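PDB 4DTH: VgrG protein from Vibrio cholerae, which binds ATP and magnesium through its actin cross-linking domain, a toxin module that probably uses the nucleotide to join G-actin molecules covalently into oligomers. Local coordinates for residues A[55-60]-A[108-113]; A[96-101]-A[357-362]. All blocks are in the same frame, centred on the assembly; numbering follows the deposited sequence.

Contact 1 of 2, residues A[55-60]-A[108-113]. With SO4 (sulfate ion), chain H.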
loop_
_atom_site.group_PDB
_atom_site.type_symbol
_atom_site.label_atom_id
_atom_site.label_comp_id
_atom_site.label_asym_id
_atom_site.label_seq_id
_atom_site.Cartn_x
_atom_site.Cartn_y
_atom_site.Cartn_z
ATOM N N ASP A 55 10.021 8.542 -18.445
ATOM C CA ASP A 55 9.876 7.607 -17.313
ATOM C C ASP A 55 8.800 8.100 -16.347
ATOM O O ASP A 55 8.940 9.194 -15.797
ATOM C CB ASP A 55 11.196 7.461 -16.533
ATOM C CG ASP A 55 12.433 7.212 -17.374
ATOM O OD1 ASP A 55 12.453 6.204 -18.118
ATOM O OD2 ASP A 55 13.398 8.001 -17.256
ATOM N N ALA A 56 7.751 7.293 -16.124
ATOM C CA ALA A 56 6.667 7.622 -15.191
ATOM C C ALA A 56 7.209 7.638 -13.748
ATOM O O ALA A 56 7.837 6.668 -13.311
ATOM C CB ALA A 56 5.533 6.619 -15.337
ATOM N N LEU A 57 7.022 8.768 -13.038
ATOM C CA LEU A 57 7.542 8.946 -11.674
ATOM C C LEU A 57 6.496 8.754 -10.588
ATOM O O LEU A 57 6.754 8.049 -9.609
ATOM C CB LEU A 57 8.248 10.306 -11.541
ATOM C CG LEU A 57 9.396 10.563 -12.543
ATOM C CD1 LEU A 57 9.837 12.009 -12.495
ATOM C CD2 LEU A 57 10.593 9.607 -12.308
ATOM N N PHE A 58 5.324 9.373 -10.748
ATOM C CA PHE A 58 4.238 9.225 -9.782
ATOM C C PHE A 58 2.880 9.553 -10.358
ATOM O O PHE A 58 2.771 10.288 -11.344
ATOM C CB PHE A 58 4.499 10.011 -8.481
ATOM C CG PHE A 58 4.534 11.513 -8.635
ATOM C CD1 PHE A 58 3.366 12.262 -8.555
ATOM C CD2 PHE A 58 5.742 12.180 -8.804
ATOM C CE1 PHE A 58 3.398 13.653 -8.696
ATOM C CE2 PHE A 58 5.777 13.569 -8.927
ATOM C CZ PHE A 58 4.606 14.302 -8.855
ATOM N N MET A 59 1.841 9.036 -9.715
ATOM C CA MET A 59 0.467 9.285 -10.123
ATOM C C MET A 59 -0.152 10.371 -9.259
ATOM O O MET A 59 0.173 10.495 -8.079
ATOM C CB MET A 59 -0.373 8.001 -9.956
ATOM C CG MET A 59 0.045 6.861 -10.851
ATOM S SD MET A 59 -0.926 5.420 -10.394
ATOM C CE MET A 59 -0.315 4.223 -11.517
ATOM N N LEU A 60 -1.096 11.112 -9.833
ATOM C CA LEU A 60 -1.893 12.098 -9.103
ATOM C C LEU A 60 -3.215 11.407 -8.829
ATOM O O LEU A 60 -3.897 10.976 -9.768
ATOM C CB LEU A 60 -2.109 13.363 -9.950
ATOM C CG LEU A 60 -0.989 14.404 -9.879
ATOM C CD1 LEU A 60 0.173 14.033 -10.765
ATOM C CD2 LEU A 60 -1.509 15.749 -10.284
ATOM N N LYS A 108 11.408 12.150 -5.468
ATOM C CA LYS A 108 11.327 13.152 -4.397
ATOM C C LYS A 108 11.323 14.559 -4.980
ATOM O O LYS A 108 10.482 15.378 -4.609
ATOM C CB LYS A 108 12.503 12.988 -3.427
ATOM C CG LYS A 108 12.407 11.728 -2.543
ATOM C CD LYS A 108 13.780 11.346 -1.961
ATOM C CE LYS A 108 14.342 12.415 -1.038
ATOM N NZ LYS A 108 15.657 12.017 -0.468
ATOM N N GLN A 109 12.262 14.830 -5.909
ATOM C CA GLN A 109 12.386 16.139 -6.552
ATOM C C GLN A 109 11.148 16.500 -7.376
ATOM O O GLN A 109 10.679 17.651 -7.311
ATOM C CB GLN A 109 13.679 16.209 -7.381
ATOM C CG GLN A 109 14.913 16.301 -6.478
ATOM C CD GLN A 109 16.207 16.107 -7.223
ATOM O OE1 GLN A 109 16.599 14.986 -7.561
ATOM N NE2 GLN A 109 16.935 17.190 -7.430
ATOM N N ALA A 110 10.598 15.513 -8.129
ATOM C CA ALA A 110 9.397 15.730 -8.950
ATOM C C ALA A 110 8.178 16.032 -8.075
ATOM O O ALA A 110 7.364 16.879 -8.434
ATOM C CB ALA A 110 9.131 14.518 -9.826
ATOM N N MET A 111 8.069 15.362 -6.912
ATOM C CA MET A 111 6.962 15.620 -5.984
ATOM C C MET A 111 7.071 17.007 -5.376
ATOM O O MET A 111 6.059 17.711 -5.295
ATOM C CB MET A 111 6.912 14.555 -4.896
ATOM C CG MET A 111 6.361 13.243 -5.403
ATOM S SD MET A 111 6.076 12.093 -4.056
ATOM C CE MET A 111 5.462 10.671 -4.986
ATOM N N LEU A 112 8.292 17.416 -4.985
ATOM C CA LEU A 112 8.518 18.752 -4.420
ATOM C C LEU A 112 8.253 19.824 -5.465
ATOM O O LEU A 112 7.628 20.837 -5.141
ATOM C CB LEU A 112 9.917 18.901 -3.815
ATOM C CG LEU A 112 10.167 18.099 -2.533
ATOM C CD1 LEU A 112 11.656 17.959 -2.276
ATOM C CD2 LEU A 112 9.440 18.714 -1.327
ATOM N N TRP A 113 8.646 19.569 -6.726
ATOM C CA TRP A 113 8.379 20.499 -7.827
ATOM C C TRP A 113 6.860 20.644 -7.999
ATOM O O TRP A 113 6.367 21.767 -8.132
ATOM C CB TRP A 113 9.016 20.039 -9.162
ATOM C CG TRP A 113 8.417 20.778 -10.335
ATOM C CD1 TRP A 113 8.629 22.084 -10.665
ATOM C CD2 TRP A 113 7.351 20.319 -11.181
ATOM N NE1 TRP A 113 7.787 22.458 -11.689
ATOM C CE2 TRP A 113 6.986 21.398 -12.018
ATOM C CE3 TRP A 113 6.666 19.098 -11.313
ATOM C CZ2 TRP A 113 5.986 21.287 -12.986
ATOM C CZ3 TRP A 113 5.676 18.989 -12.277
ATOM C CH2 TRP A 113 5.364 20.068 -13.118
HETATM S S SO4 H . 6.514 25.492 -13.377
HETATM O O1 SO4 H . 6.603 26.939 -13.550
HETATM O O2 SO4 H . 5.719 25.176 -12.169
HETATM O O3 SO4 H . 5.848 24.916 -14.542
HETATM O O4 SO4 H . 7.876 24.935 -13.225
#
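Met111 lays its side chain over one face of the Phe58 ring while Ala110 meets the edge, the two sharing this common partner about equally. Met111 CG stands 3.8 Å from the ring centroid and 22° off the ring normal, which places it over the face, displaced toward the rim, as a CH-pi contact. The sulfur follows as a Met-aromatic contact at longer range: SD lies above the same face, 5.0 Å from the centroid of the Phe58 ring. Because the Met111 chain is extended beyond CG, it runs from the outer rim of the ring back to the Phe58 CB end, where CE comes within 3.7 Å of Phe58 CB. Phe58 itself reaches out the other way, toward the helix.

At the ring edge the partner is Ala110. Its CB lies near the ring plane, 3.6 Å from Phe58 CE2, and also meets Leu57 CD1 at 3.7 Å. This methyl group fits between two neighbouring strand residues that both point at the helix. They can do so because Leu57 and Phe58 form a classic beta bulge, both facing Val49 on the adjacent strand. Leu91 touches both Phe58 and Met111 and so adds strand 85-97 to the cluster.

The polar interaction is separate and lies at the far edge of Trp113. The indole NE1 donates to O4 of a sulfate at 2.9 Å, with a nearly straight N-H...O angle of 170°; His117 ND1 and the backbone N of Glu136 also hydrogen-bond this ion, which probably came from the crystallisation liquor.

Strand 56-60 and helix 108-113 run at 41° to each other with axes 8.5 Å apart, the close, apolar packing of a helix laid on a beta-sheet in an alpha-beta domain.

Contact 2 of 2, residues A[96-101]-A[357-362]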
loop_
_atom_site.group_PDB
_atom_site.type_symbol
_atom_site.label_atom_id
_atom_site.label_comp_id
_atom_site.label_asym_id
_atom_site.label_seq_id
_atom_site.Cartn_x
_atom_site.Cartn_y
_atom_site.Cartn_z
ATOM N N CYS A 96 10.344 1.712 -7.858
ATOM C CA CYS A 96 11.685 1.663 -8.427
ATOM C C CYS A 96 12.524 0.699 -7.609
ATOM O O CYS A 96 12.074 0.229 -6.561
ATOM C CB CYS A 96 12.320 3.053 -8.495
ATOM S SG CYS A 96 12.640 3.822 -6.883
ATOM N N GLU A 97 13.734 0.375 -8.091
ATOM C CA GLU A 97 14.632 -0.489 -7.341
ATOM C C GLU A 97 15.064 0.264 -6.089
ATOM O O GLU A 97 15.342 1.461 -6.158
ATOM C CB GLU A 97 15.857 -0.867 -8.189
ATOM C CG GLU A 97 15.485 -1.592 -9.474
ATOM C CD GLU A 97 16.595 -1.740 -10.497
ATOM O OE1 GLU A 97 16.267 -1.869 -11.698
ATOM O OE2 GLU A 97 17.783 -1.745 -10.103
ATOM N N MET A 98 15.066 -0.421 -4.936
ATOM C CA MET A 98 15.429 0.171 -3.645
ATOM C C MET A 98 16.808 0.800 -3.607
ATOM O O MET A 98 16.997 1.798 -2.923
ATOM C CB MET A 98 15.323 -0.869 -2.527
ATOM C CG MET A 98 13.984 -0.925 -1.925
ATOM S SD MET A 98 14.007 -1.772 -0.341
ATOM C CE MET A 98 14.259 -0.414 0.751
ATOM N N ASP A 99 17.766 0.227 -4.343
ATOM C CA ASP A 99 19.134 0.737 -4.382
ATOM C C ASP A 99 19.397 1.669 -5.581
ATOM O O ASP A 99 20.554 1.999 -5.865
ATOM C CB ASP A 99 20.139 -0.428 -4.320
ATOM C CG ASP A 99 20.031 -1.457 -5.431
ATOM O OD1 ASP A 99 19.211 -1.255 -6.359
ATOM O OD2 ASP A 99 20.764 -2.459 -5.376
ATOM N N ASP A 100 18.329 2.086 -6.292
ATOM C CA ASP A 100 18.474 2.986 -7.437
ATOM C C ASP A 100 18.338 4.421 -6.926
ATOM O O ASP A 100 17.243 4.987 -6.906
ATOM C CB ASP A 100 17.481 2.640 -8.569
ATOM C CG ASP A 100 17.658 3.433 -9.856
ATOM O OD1 ASP A 100 18.285 4.515 -9.812
ATOM O OD2 ASP A 100 17.085 3.023 -10.884
ATOM N N LYS A 101 19.466 4.994 -6.492
ATOM C CA LYS A 101 19.537 6.348 -5.932
ATOM C C LYS A 101 18.936 7.429 -6.821
ATOM O O LYS A 101 18.156 8.254 -6.326
ATOM C CB LYS A 101 20.981 6.709 -5.566
ATOM C CG LYS A 101 21.496 6.006 -4.327
ATOM C CD LYS A 101 22.905 6.467 -4.063
ATOM C CE LYS A 101 23.599 5.649 -3.014
ATOM N NZ LYS A 101 25.069 5.665 -3.215
ATOM N N ASN A 357 12.725 5.272 10.493
ATOM C CA ASN A 357 13.972 6.021 10.278
ATOM C C ASN A 357 14.797 5.476 9.108
ATOM O O ASN A 357 15.308 6.264 8.309
ATOM C CB ASN A 357 14.815 6.062 11.558
ATOM C CG ASN A 357 14.152 6.754 12.726
ATOM O OD1 ASN A 357 14.080 6.213 13.834
ATOM N ND2 ASN A 357 13.657 7.965 12.512
ATOM N N GLU A 358 14.868 4.134 8.974
ATOM C CA GLU A 358 15.597 3.427 7.911
ATOM C C GLU A 358 15.121 3.786 6.484
ATOM O O GLU A 358 15.893 3.659 5.534
ATOM C CB GLU A 358 15.504 1.903 8.107
ATOM C CG GLU A 358 16.161 1.389 9.380
ATOM C CD GLU A 358 15.249 1.227 10.582
ATOM O OE1 GLU A 358 14.289 2.017 10.732
ATOM O OE2 GLU A 358 15.525 0.322 11.402
ATOM N N LEU A 359 13.856 4.207 6.335
ATOM C CA LEU A 359 13.289 4.510 5.022
ATOM C C LEU A 359 12.971 5.984 4.785
ATOM O O LEU A 359 12.471 6.318 3.705
ATOM C CB LEU A 359 12.046 3.637 4.739
ATOM C CG LEU A 359 12.208 2.107 4.809
ATOM C CD1 LEU A 359 10.891 1.440 4.560
ATOM C CD2 LEU A 359 13.238 1.589 3.807
ATOM N N GLN A 360 13.256 6.866 5.765
ATOM C CA GLN A 360 12.972 8.303 5.620
ATOM C C GLN A 360 13.618 8.973 4.412
ATOM O O GLN A 360 13.026 9.902 3.852
ATOM C CB GLN A 360 13.301 9.089 6.886
ATOM C CG GLN A 360 12.248 8.916 7.969
ATOM C CD GLN A 360 10.955 9.706 7.742
ATOM O OE1 GLN A 360 10.799 10.510 6.811
ATOM N NE2 GLN A 360 10.011 9.493 8.635
ATOM N N SER A 361 14.831 8.483 4.017
ATOM C CA SER A 361 15.575 9.034 2.886
ATOM C C SER A 361 14.831 8.858 1.542
ATOM O O SER A 361 15.155 9.552 0.577
ATOM C CB SER A 361 16.973 8.424 2.817
ATOM O OG SER A 361 16.900 7.026 2.590
ATOM N N TYR A 362 13.833 7.945 1.478
ATOM C CA TYR A 362 13.052 7.687 0.260
ATOM C C TYR A 362 11.895 8.687 0.106
ATOM O O TYR A 362 11.258 8.732 -0.946
ATOM C CB TYR A 362 12.487 6.251 0.290
ATOM C CG TYR A 362 13.556 5.181 0.176
ATOM C CD1 TYR A 362 13.980 4.723 -1.068
ATOM C CD2 TYR A 362 14.135 4.622 1.312
ATOM C CE1 TYR A 362 14.971 3.748 -1.182
ATOM C CE2 TYR A 362 15.122 3.635 1.212
ATOM C CZ TYR A 362 15.533 3.201 -0.039
ATOM O OH TYR A 362 16.507 2.240 -0.157
#
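The backbone carbonyl of Met98 receives the phenol of Tyr362 in the one hydrogen bond joining residues 96-101 to 357-362, with OH donating to O over 2.8 Å. The C=O...O angle is 130°, and the hydroxyl stands above the carbonyl plane, 39° out of it, rather than on a lone pair. Seen from the ring, the acceptor lies at the edge, near the ring plane, and Met98 O also comes within 3.3 Å of Tyr362 CE1.

The Met98 side chain lies across those of both Tyr362 and Leu359. A bend at chi3 (92°) turns its terminal methyl toward the other segment, so that CE rests 3.6 Å from Tyr362 OH and also near CZ. The same methyl meets Leu359 CD2 at 3.8 Å. Met98 therefore offers its carbonyl to the phenol hydroxyl, and its methyl to the phenol end of Tyr362 and to Leu359 CD2.

The backbone on the Met98 side is shaped by a type I turn from Glu97 to Asp100, closed by Asp100 N to Glu97 O at 3.1 Å. Asp100 then N-caps the following helix through OD1 and Ala103 N, while Asp99 forms a salt bridge with Lys22. Ile25 touches both Met98 and Tyr362, and Leu194 of helix 190-196 packs on Leu359.

With Met98 about 7 Å from ATP by its side chain, the contact lies near the nucleotide. Its chemistry implies one short but out-of-plane hydrogen bond set among apolar contacts: the hydroxyl satisfies a main-chain carbonyl in the turn, while Met98 CE packs beside that hydroxyl and on to Leu359.

Overall arrangement
The two contacts lie 15 Å apart between centres and meet at helix 101-124. That helix packs on strand 56-68 in contact 1, and contact 2 involves the turn leading into it from strand 85-97, the antiparallel neighbour of strand 56-68. Along the chain the segments alternate: 55-60, 96-101, 108-113, then 357-362 after strand 343-352. A direct bridge supports the connection, since Lys108 NZ lies 2.7 Å from Ser361 O, a probable hydrogen bond, and Lys108 CG packs on Tyr362 O. Thus a segment near the modelled C-terminal end is brought back against the early strands and helix, on the side of the actin cross-linking domain where ATP is bound.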